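Local coordinates for protein VP5 (Halorubrum pleomorphic virus 2, PDB 6QGI) that is the envelope protein of a haloarchaeal pleomorphic virus and probably drives fusion of the viral membrane with that of its host, at residues S350-W356 / A423-A429; Y359-G365 / D416-S422; P374-V380 / V392-W397. One frame throughout, in Å; residues are numbered along the deposited sequence.

Contact 1 (S350-W356 / A423-A429)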
# COMPACT_ATOMS: atom_id res chain seq x y z
N SER A 350 4.45 -0.68 17.91
CA SER A 350 4.56 -1.12 19.30
C SER A 350 4.26 0.03 20.29
O SER A 350 4.05 -0.21 21.48
CB SER A 350 5.94 -1.72 19.56
OG SER A 350 5.93 -2.53 20.73
N LEU A 351 4.22 1.28 19.78
CA LEU A 351 3.98 2.47 20.60
C LEU A 351 2.54 3.02 20.44
O LEU A 351 2.24 4.08 21.01
CB LEU A 351 5.02 3.57 20.30
CG LEU A 351 6.48 3.24 20.65
CD1 LEU A 351 7.43 4.26 20.08
CD2 LEU A 351 6.69 3.12 22.16
N VAL A 352 1.64 2.28 19.74
CA VAL A 352 0.23 2.69 19.58
C VAL A 352 -0.48 2.67 20.95
O VAL A 352 -0.39 1.70 21.71
CB VAL A 352 -0.53 1.86 18.49
CG1 VAL A 352 -0.80 0.42 18.94
CG2 VAL A 352 -1.82 2.55 18.06
N GLU A 353 -1.14 3.79 21.28
CA GLU A 353 -1.90 3.98 22.52
C GLU A 353 -3.29 4.54 22.18
O GLU A 353 -3.54 4.89 21.03
CB GLU A 353 -1.16 4.94 23.46
CG GLU A 353 -0.28 4.27 24.49
CD GLU A 353 0.22 5.22 25.55
OE1 GLU A 353 1.12 6.04 25.25
OE2 GLU A 353 -0.30 5.16 26.69
N GLY A 354 -4.15 4.64 23.18
CA GLY A 354 -5.48 5.20 22.98
C GLY A 354 -6.50 4.78 24.00
O GLY A 354 -6.55 3.61 24.39
N ASP A 355 -7.35 5.73 24.41
CA ASP A 355 -8.41 5.47 25.37
C ASP A 355 -9.49 4.60 24.73
O ASP A 355 -9.89 4.82 23.58
CB ASP A 355 -9.01 6.79 25.90
CG ASP A 355 -9.89 6.63 27.12
OD1 ASP A 355 -9.37 6.18 28.17
OD2 ASP A 355 -11.09 6.96 27.03
N TRP A 356 -9.91 3.55 25.46
CA TRP A 356 -10.94 2.62 25.04
C TRP A 356 -12.24 2.98 25.76
O TRP A 356 -12.27 3.09 26.99
CB TRP A 356 -10.52 1.17 25.30
CG TRP A 356 -11.42 0.16 24.64
CD1 TRP A 356 -12.50 -0.45 25.20
CD2 TRP A 356 -11.33 -0.32 23.29
NE1 TRP A 356 -13.09 -1.30 24.28
CE2 TRP A 356 -12.38 -1.24 23.11
CE3 TRP A 356 -10.46 -0.07 22.22
CZ2 TRP A 356 -12.59 -1.92 21.90
CZ3 TRP A 356 -10.65 -0.74 21.02
CH2 TRP A 356 -11.71 -1.65 20.87
N ALA A 423 -10.59 2.53 30.66
CA ALA A 423 -10.08 1.52 29.74
C ALA A 423 -9.22 2.16 28.66
O ALA A 423 -9.54 3.27 28.22
CB ALA A 423 -11.22 0.76 29.10
N ARG A 424 -8.15 1.47 28.23
CA ARG A 424 -7.24 1.94 27.18
C ARG A 424 -6.61 0.76 26.45
O ARG A 424 -6.51 -0.33 27.02
CB ARG A 424 -6.16 2.90 27.73
CG ARG A 424 -4.98 2.24 28.47
CD ARG A 424 -3.81 3.20 28.58
NE ARG A 424 -2.53 2.51 28.73
CZ ARG A 424 -1.93 2.28 29.90
NH1 ARG A 424 -2.51 2.66 31.03
NH2 ARG A 424 -0.76 1.66 29.94
N PHE A 425 -6.18 0.96 25.19
CA PHE A 425 -5.52 -0.10 24.43
C PHE A 425 -4.04 0.25 24.22
O PHE A 425 -3.68 1.42 24.10
CB PHE A 425 -6.23 -0.39 23.10
CG PHE A 425 -6.06 0.62 21.99
CD1 PHE A 425 -6.96 1.66 21.84
CD2 PHE A 425 -5.01 0.51 21.08
CE1 PHE A 425 -6.81 2.60 20.81
CE2 PHE A 425 -4.86 1.45 20.05
CZ PHE A 425 -5.76 2.48 19.92
N LEU A 426 -3.19 -0.78 24.20
CA LEU A 426 -1.75 -0.68 23.99
C LEU A 426 -1.26 -1.94 23.27
O LEU A 426 -1.92 -2.97 23.36
CB LEU A 426 -0.98 -0.44 25.31
CG LEU A 426 -1.14 -1.46 26.45
CD1 LEU A 426 -0.17 -2.62 26.32
CD2 LEU A 426 -0.87 -0.82 27.76
N SER A 427 -0.10 -1.88 22.61
CA SER A 427 0.47 -3.00 21.86
C SER A 427 0.88 -4.18 22.76
O SER A 427 1.25 -3.99 23.92
CB SER A 427 1.68 -2.54 21.06
OG SER A 427 2.11 -3.51 20.12
N THR A 428 0.79 -5.39 22.20
CA THR A 428 1.16 -6.68 22.80
C THR A 428 2.66 -6.95 22.57
O THR A 428 3.29 -7.62 23.39
CB THR A 428 0.30 -7.80 22.16
OG1 THR A 428 -1.07 -7.41 22.09
CG2 THR A 428 0.41 -9.14 22.89
N ALA A 429 3.20 -6.42 21.45
CA ALA A 429 4.58 -6.59 20.98
C ALA A 429 5.63 -6.10 21.98
O ALA A 429 5.50 -5.02 22.56
CB ALA A 429 4.76 -5.86 19.65
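F425 packs against the backbone of 353-354 and bonds to it, and this is the tight part of the contact. Its N donates to G354 O at 2.8 Å, nearly straight, with an N-H...O angle of 167°. Its ring then folds over the opposite segment. CG sits between the backbone N and the carbonyl carbon (chi1 74°). One ring face lies over E353 C and G354 N, both offset toward the rim. The backbone of G354 runs under the ring, with G354 CA 3.6 Å from F425 CE1. V352 CG2 meets the edge of the same ring at CE2, 3.8 Å away. W356 turns the edge of its indole, at CE3, to F425 CD1 at 3.9 Å, and the two side chains cross at about a right angle. Y375 packs edge-to-face with both F425 and W356. W356 N also donates to A423 O at 2.8 Å. D355 pairs with R424 in the antiparallel register between these two bonds.

The other side of the strands is looser. E353, D355, R424 and L426 lie there; E353 and D355 are exposed to solvent. E353 OE2 is 4.0 Å from R424 NE. The oxygen lies off the plane of the guanidinium and no hydrogen is aimed at it, which leaves only the attraction of charges. The salt bridge of R424 is made by NH1 to E381.

Beyond the paired strands, S427 CB rests on S350 O at 3.3 Å, and S427 OG bonds to G377 O.

The contact thus joins strands 343-355 and 418-427 with an aromatic side and a charged side. Its hold probably comes mainly from the backbone bonds and the apolar packing round F425. The E353-R424 attraction is probably a minor, solvent-weakened addition.

Contact 2 (Y359-G365 / D416-S422)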
# COMPACT_ATOMS: atom_id res chain seq x y z
N TYR A 359 -16.83 -0.29 25.86
CA TYR A 359 -16.96 -1.32 26.88
C TYR A 359 -18.24 -1.13 27.71
O TYR A 359 -18.74 -0.01 27.82
CB TYR A 359 -15.73 -1.33 27.82
CG TYR A 359 -15.59 -0.10 28.68
CD1 TYR A 359 -16.17 -0.04 29.95
CD2 TYR A 359 -14.85 1.00 28.26
CE1 TYR A 359 -16.06 1.10 30.75
CE2 TYR A 359 -14.71 2.14 29.06
CZ TYR A 359 -15.30 2.17 30.31
OH TYR A 359 -15.17 3.28 31.11
N GLN A 360 -18.73 -2.23 28.30
CA GLN A 360 -19.89 -2.22 29.18
C GLN A 360 -19.39 -2.00 30.61
O GLN A 360 -18.41 -2.63 31.01
CB GLN A 360 -20.71 -3.51 29.05
CG GLN A 360 -21.40 -3.65 27.70
CD GLN A 360 -22.66 -4.45 27.82
OE1 GLN A 360 -22.65 -5.68 27.79
NE2 GLN A 360 -23.79 -3.76 27.97
N SER A 361 -20.02 -1.07 31.34
CA SER A 361 -19.62 -0.70 32.70
C SER A 361 -19.71 -1.88 33.69
O SER A 361 -18.77 -2.09 34.44
CB SER A 361 -20.45 0.48 33.20
OG SER A 361 -20.17 1.64 32.43
N GLY A 362 -20.79 -2.65 33.62
CA GLY A 362 -21.02 -3.80 34.49
C GLY A 362 -20.17 -5.03 34.22
O GLY A 362 -20.16 -5.55 33.10
N VAL A 363 -19.47 -5.52 35.26
CA VAL A 363 -18.64 -6.73 35.21
C VAL A 363 -19.46 -7.87 35.85
O VAL A 363 -19.54 -7.96 37.08
CB VAL A 363 -17.24 -6.56 35.88
CG1 VAL A 363 -16.38 -7.81 35.70
CG2 VAL A 363 -16.51 -5.34 35.35
N ASP A 364 -20.09 -8.71 35.01
CA ASP A 364 -20.93 -9.82 35.45
C ASP A 364 -20.07 -11.05 35.82
O ASP A 364 -19.74 -11.86 34.95
CB ASP A 364 -21.98 -10.18 34.37
CG ASP A 364 -23.21 -10.91 34.88
OD1 ASP A 364 -23.06 -12.03 35.42
OD2 ASP A 364 -24.33 -10.38 34.71
N GLY A 365 -19.74 -11.16 37.11
CA GLY A 365 -18.95 -12.24 37.69
C GLY A 365 -17.62 -12.51 37.02
O GLY A 365 -17.28 -13.67 36.74
N ASP A 416 -14.50 -9.76 41.43
CA ASP A 416 -15.05 -10.16 40.13
C ASP A 416 -16.26 -9.30 39.76
O ASP A 416 -16.39 -8.89 38.62
CB ASP A 416 -15.43 -11.66 40.14
CG ASP A 416 -16.43 -12.11 41.19
OD1 ASP A 416 -16.73 -11.32 42.12
OD2 ASP A 416 -16.92 -13.25 41.09
N ILE A 417 -17.14 -9.01 40.74
CA ILE A 417 -18.31 -8.16 40.51
C ILE A 417 -17.87 -6.73 40.77
O ILE A 417 -17.54 -6.39 41.91
CB ILE A 417 -19.53 -8.60 41.36
CG1 ILE A 417 -19.88 -10.09 41.14
CG2 ILE A 417 -20.75 -7.70 41.04
CD1 ILE A 417 -20.81 -10.72 42.17
N THR A 418 -17.80 -5.91 39.70
CA THR A 418 -17.36 -4.51 39.76
C THR A 418 -17.84 -3.73 38.51
O THR A 418 -18.58 -4.28 37.70
CB THR A 418 -15.81 -4.43 39.95
OG1 THR A 418 -15.40 -3.07 40.09
CG2 THR A 418 -15.02 -5.13 38.85
N SER A 419 -17.48 -2.43 38.43
CA SER A 419 -17.81 -1.55 37.31
C SER A 419 -16.52 -0.96 36.71
O SER A 419 -15.70 -0.42 37.46
CB SER A 419 -18.76 -0.44 37.76
OG SER A 419 -20.02 -0.95 38.16
N ILE A 420 -16.35 -1.07 35.38
CA ILE A 420 -15.18 -0.53 34.68
C ILE A 420 -15.32 1.00 34.60
O ILE A 420 -16.30 1.51 34.05
CB ILE A 420 -14.95 -1.17 33.27
CG1 ILE A 420 -14.86 -2.72 33.32
CG2 ILE A 420 -13.72 -0.57 32.56
CD1 ILE A 420 -13.59 -3.36 34.03
N GLU A 421 -14.35 1.71 35.20
CA GLU A 421 -14.33 3.17 35.26
C GLU A 421 -13.49 3.74 34.12
O GLU A 421 -13.87 4.76 33.54
CB GLU A 421 -13.79 3.66 36.61
CG GLU A 421 -14.67 3.30 37.81
CD GLU A 421 -16.10 3.80 37.77
OE1 GLU A 421 -16.32 4.98 37.40
OE2 GLU A 421 -17.01 3.02 38.14
N SER A 422 -12.36 3.09 33.81
CA SER A 422 -11.43 3.49 32.75
C SER A 422 -10.94 2.29 31.94
O SER A 422 -10.87 1.18 32.46
CB SER A 422 -10.23 4.22 33.35
OG SER A 422 -10.62 5.32 34.16
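I420 meets Y359 and V363 where strand 362-363 pairs antiparallel with strand 418-427. Against its other partner, strand 378-384, the long strand has a classic beta bulge: E421 and S422 both face N383. I420 CG2 lies over one face of the Y359 ring, 3.4 Å from CE1. The other branch of I420 goes to V363: CG1 is 3.7 Å from V363 CG2, and these two side chains cross at about a right angle. I420 thus lies between the ring and the valine. With chi1 at -55°, its CG2 is anti to the backbone N and its CG1 lies beside that N, which sends the branches to different partners. V363 CG2 also touches T418 CG2.

The backbone holds these groups in place. I420 N donates to S361 O at 2.8 Å. V363 N donates to T418 O at 2.9 Å. G362 faces S419 as a non-hydrogen-bonded pair between these bonds.

Further out, strand 378-384 supports I420 through L382 and T384. L370 and V368 of strand 367-370 pack on Y359 and V363. D416 and G365 touch at one end, where D416 CB is 3.9 Å from G365 C. At the other end, Y359 OH makes a weak hydrogen bond to E421 O, 3.1 Å away.

Contact 3 (P374-V380 / V392-W397). With NAG (2-acetamido-2-deoxy-beta-D-glucopyranose), chain B.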
# COMPACT_ATOMS: atom_id res chain seq x y z
N PRO A 374 -11.60 -5.60 19.46
CA PRO A 374 -10.26 -5.09 19.82
C PRO A 374 -9.31 -5.18 18.62
O PRO A 374 -9.51 -6.00 17.72
CB PRO A 374 -9.83 -5.99 20.98
CG PRO A 374 -10.60 -7.25 20.79
CD PRO A 374 -11.88 -6.90 20.11
N TYR A 375 -8.30 -4.31 18.58
CA TYR A 375 -7.37 -4.24 17.46
C TYR A 375 -6.30 -5.32 17.52
O TYR A 375 -5.92 -5.74 18.61
CB TYR A 375 -6.72 -2.85 17.38
CG TYR A 375 -7.72 -1.71 17.42
CD1 TYR A 375 -8.84 -1.70 16.59
CD2 TYR A 375 -7.52 -0.61 18.25
CE1 TYR A 375 -9.76 -0.66 16.62
CE2 TYR A 375 -8.43 0.45 18.28
CZ TYR A 375 -9.55 0.42 17.46
OH TYR A 375 -10.44 1.46 17.49
N SER A 376 -5.81 -5.76 16.34
CA SER A 376 -4.77 -6.79 16.22
C SER A 376 -3.44 -6.29 16.76
O SER A 376 -3.09 -5.12 16.57
CB SER A 376 -4.62 -7.24 14.77
OG SER A 376 -4.28 -6.16 13.91
N GLY A 377 -2.74 -7.17 17.45
CA GLY A 377 -1.46 -6.88 18.07
C GLY A 377 -1.53 -5.95 19.26
O GLY A 377 -0.50 -5.47 19.73
N THR A 378 -2.76 -5.68 19.76
CA THR A 378 -3.00 -4.81 20.92
C THR A 378 -3.71 -5.60 22.04
O THR A 378 -4.08 -6.76 21.85
CB THR A 378 -3.78 -3.52 20.55
OG1 THR A 378 -5.14 -3.82 20.27
CG2 THR A 378 -3.14 -2.73 19.42
N ALA A 379 -3.84 -4.97 23.21
CA ALA A 379 -4.50 -5.50 24.40
C ALA A 379 -5.32 -4.40 25.07
O ALA A 379 -4.85 -3.27 25.16
CB ALA A 379 -3.47 -6.06 25.38
N VAL A 380 -6.53 -4.73 25.53
CA VAL A 380 -7.38 -3.75 26.22
C VAL A 380 -7.07 -3.86 27.72
O VAL A 380 -7.23 -4.93 28.31
CB VAL A 380 -8.90 -3.90 25.89
CG1 VAL A 380 -9.72 -2.81 26.57
CG2 VAL A 380 -9.14 -3.87 24.38
N VAL A 392 -5.93 -7.58 28.60
CA VAL A 392 -6.36 -8.79 27.88
C VAL A 392 -6.05 -8.62 26.39
O VAL A 392 -6.49 -7.64 25.79
CB VAL A 392 -7.87 -9.12 28.12
CG1 VAL A 392 -8.28 -10.39 27.37
CG2 VAL A 392 -8.19 -9.24 29.60
N ASP A 393 -5.29 -9.57 25.81
CA ASP A 393 -4.90 -9.55 24.39
C ASP A 393 -6.12 -9.78 23.50
O ASP A 393 -7.06 -10.47 23.90
CB ASP A 393 -3.82 -10.60 24.11
CG ASP A 393 -2.60 -10.53 25.03
OD1 ASP A 393 -2.25 -9.42 25.48
OD2 ASP A 393 -2.00 -11.59 25.28
N ALA A 394 -6.09 -9.18 22.28
CA ALA A 394 -7.15 -9.20 21.26
C ALA A 394 -7.67 -10.60 20.93
O ALA A 394 -8.88 -10.76 20.73
CB ALA A 394 -6.64 -8.53 19.99
N GLY A 395 -6.77 -11.58 20.87
CA GLY A 395 -7.11 -12.97 20.58
C GLY A 395 -7.77 -13.69 21.73
O GLY A 395 -8.40 -14.73 21.52
N ASN A 396 -7.64 -13.15 22.95
CA ASN A 396 -8.22 -13.76 24.14
C ASN A 396 -9.63 -13.20 24.44
O ASN A 396 -10.27 -13.64 25.39
CB ASN A 396 -7.27 -13.66 25.33
CG ASN A 396 -6.19 -14.72 25.23
OD1 ASN A 396 -6.46 -15.86 24.81
ND2 ASN A 396 -4.96 -14.39 25.61
N TRP A 397 -10.13 -12.30 23.58
CA TRP A 397 -11.49 -11.77 23.66
C TRP A 397 -12.38 -12.67 22.82
O TRP A 397 -12.05 -12.96 21.67
CB TRP A 397 -11.56 -10.31 23.20
CG TRP A 397 -11.01 -9.34 24.21
CD1 TRP A 397 -9.76 -8.79 24.22
CD2 TRP A 397 -11.69 -8.84 25.37
NE1 TRP A 397 -9.62 -7.96 25.31
CE2 TRP A 397 -10.78 -7.99 26.04
CE3 TRP A 397 -12.97 -9.02 25.90
CZ2 TRP A 397 -11.13 -7.31 27.22
CZ3 TRP A 397 -13.31 -8.37 27.08
CH2 TRP A 397 -12.39 -7.52 27.72
C1 NAG B . -3.86 -15.31 25.51
C2 NAG B . -2.57 -14.57 25.17
C3 NAG B . -1.27 -15.32 25.51
C4 NAG B . -1.42 -16.10 26.81
C5 NAG B . -2.68 -16.96 26.76
C6 NAG B . -2.86 -17.85 27.98
C7 NAG B . -3.51 -14.23 22.85
C8 NAG B . -3.44 -13.28 21.68
N2 NAG B . -2.53 -14.09 23.78
O3 NAG B . -0.21 -14.38 25.64
O4 NAG B . -0.27 -16.91 27.02
O5 NAG B . -3.83 -16.11 26.69
O6 NAG B . -3.94 -18.76 27.79
O7 NAG B . -4.39 -15.08 22.92
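The indole of W397 stands beside P374 and V380. V392 CG1, from its own segment, lies over one ring face, offset toward the rim. A394 CA is at the ring edge, in plane. P374 CG approaches obliquely, 3.9 Å from W397 CD1. V380 CB comes in obliquely too, 4.2 Å from W397 NE1. The CG of W397 lies beside the backbone N (chi1 -75°), and NE1 donates to V392 O at 3.2 Å. That oxygen also accepts from V380 N at 2.9 Å. The two donors reach it from opposite faces of the carbonyl plane.

V392 N returns a bond to V380 O, which completes the hydrogen-bonded pair of a beta hairpin. A394 N donates to T378 O at 3.2 Å, and A394 CB packs on Y375 O. A type II turn from Y375 to T378 leads into the strand, which starts at T378. Inside it, T378 OG1 donates to Y375 O at 2.7 Å.

N396 carries an N-linked GlcNAc, with ND2 bonded to C1. The sugar lies along D393, and its O3 gives a weak hydrogen bond to D393 OD2.

Strand 418-427 pairs with the first strand of the hairpin through A379 and L426. L370 and V368 of strand 367-370 meet W397, W405 of strand 405-408 meets P374, and helix 4-8 packs on Y375 and T378.

From the N terminus, the chain first reaches 350-356, at the end of strand 343-355. It then passes 359-365 and 374-380. Contact 3 closes first, when 392-397 returns to 374-380 and forms the hairpin. Contact 2 closes a wider loop when 416-422 reaches 359-365. Contact 1 closes last and encloses both. The three are nested and none cross. Contacts 1 and 2 share strand 418-427 and touch where A423 CB meets Y359 CD2. Contact 3 meets contact 1 just past that strand, where T428 N probably bonds to G377 O. Strand 418-427 thus joins strands 343-355, 362-363 and the hairpin 378-393, next to the glycosylated N396.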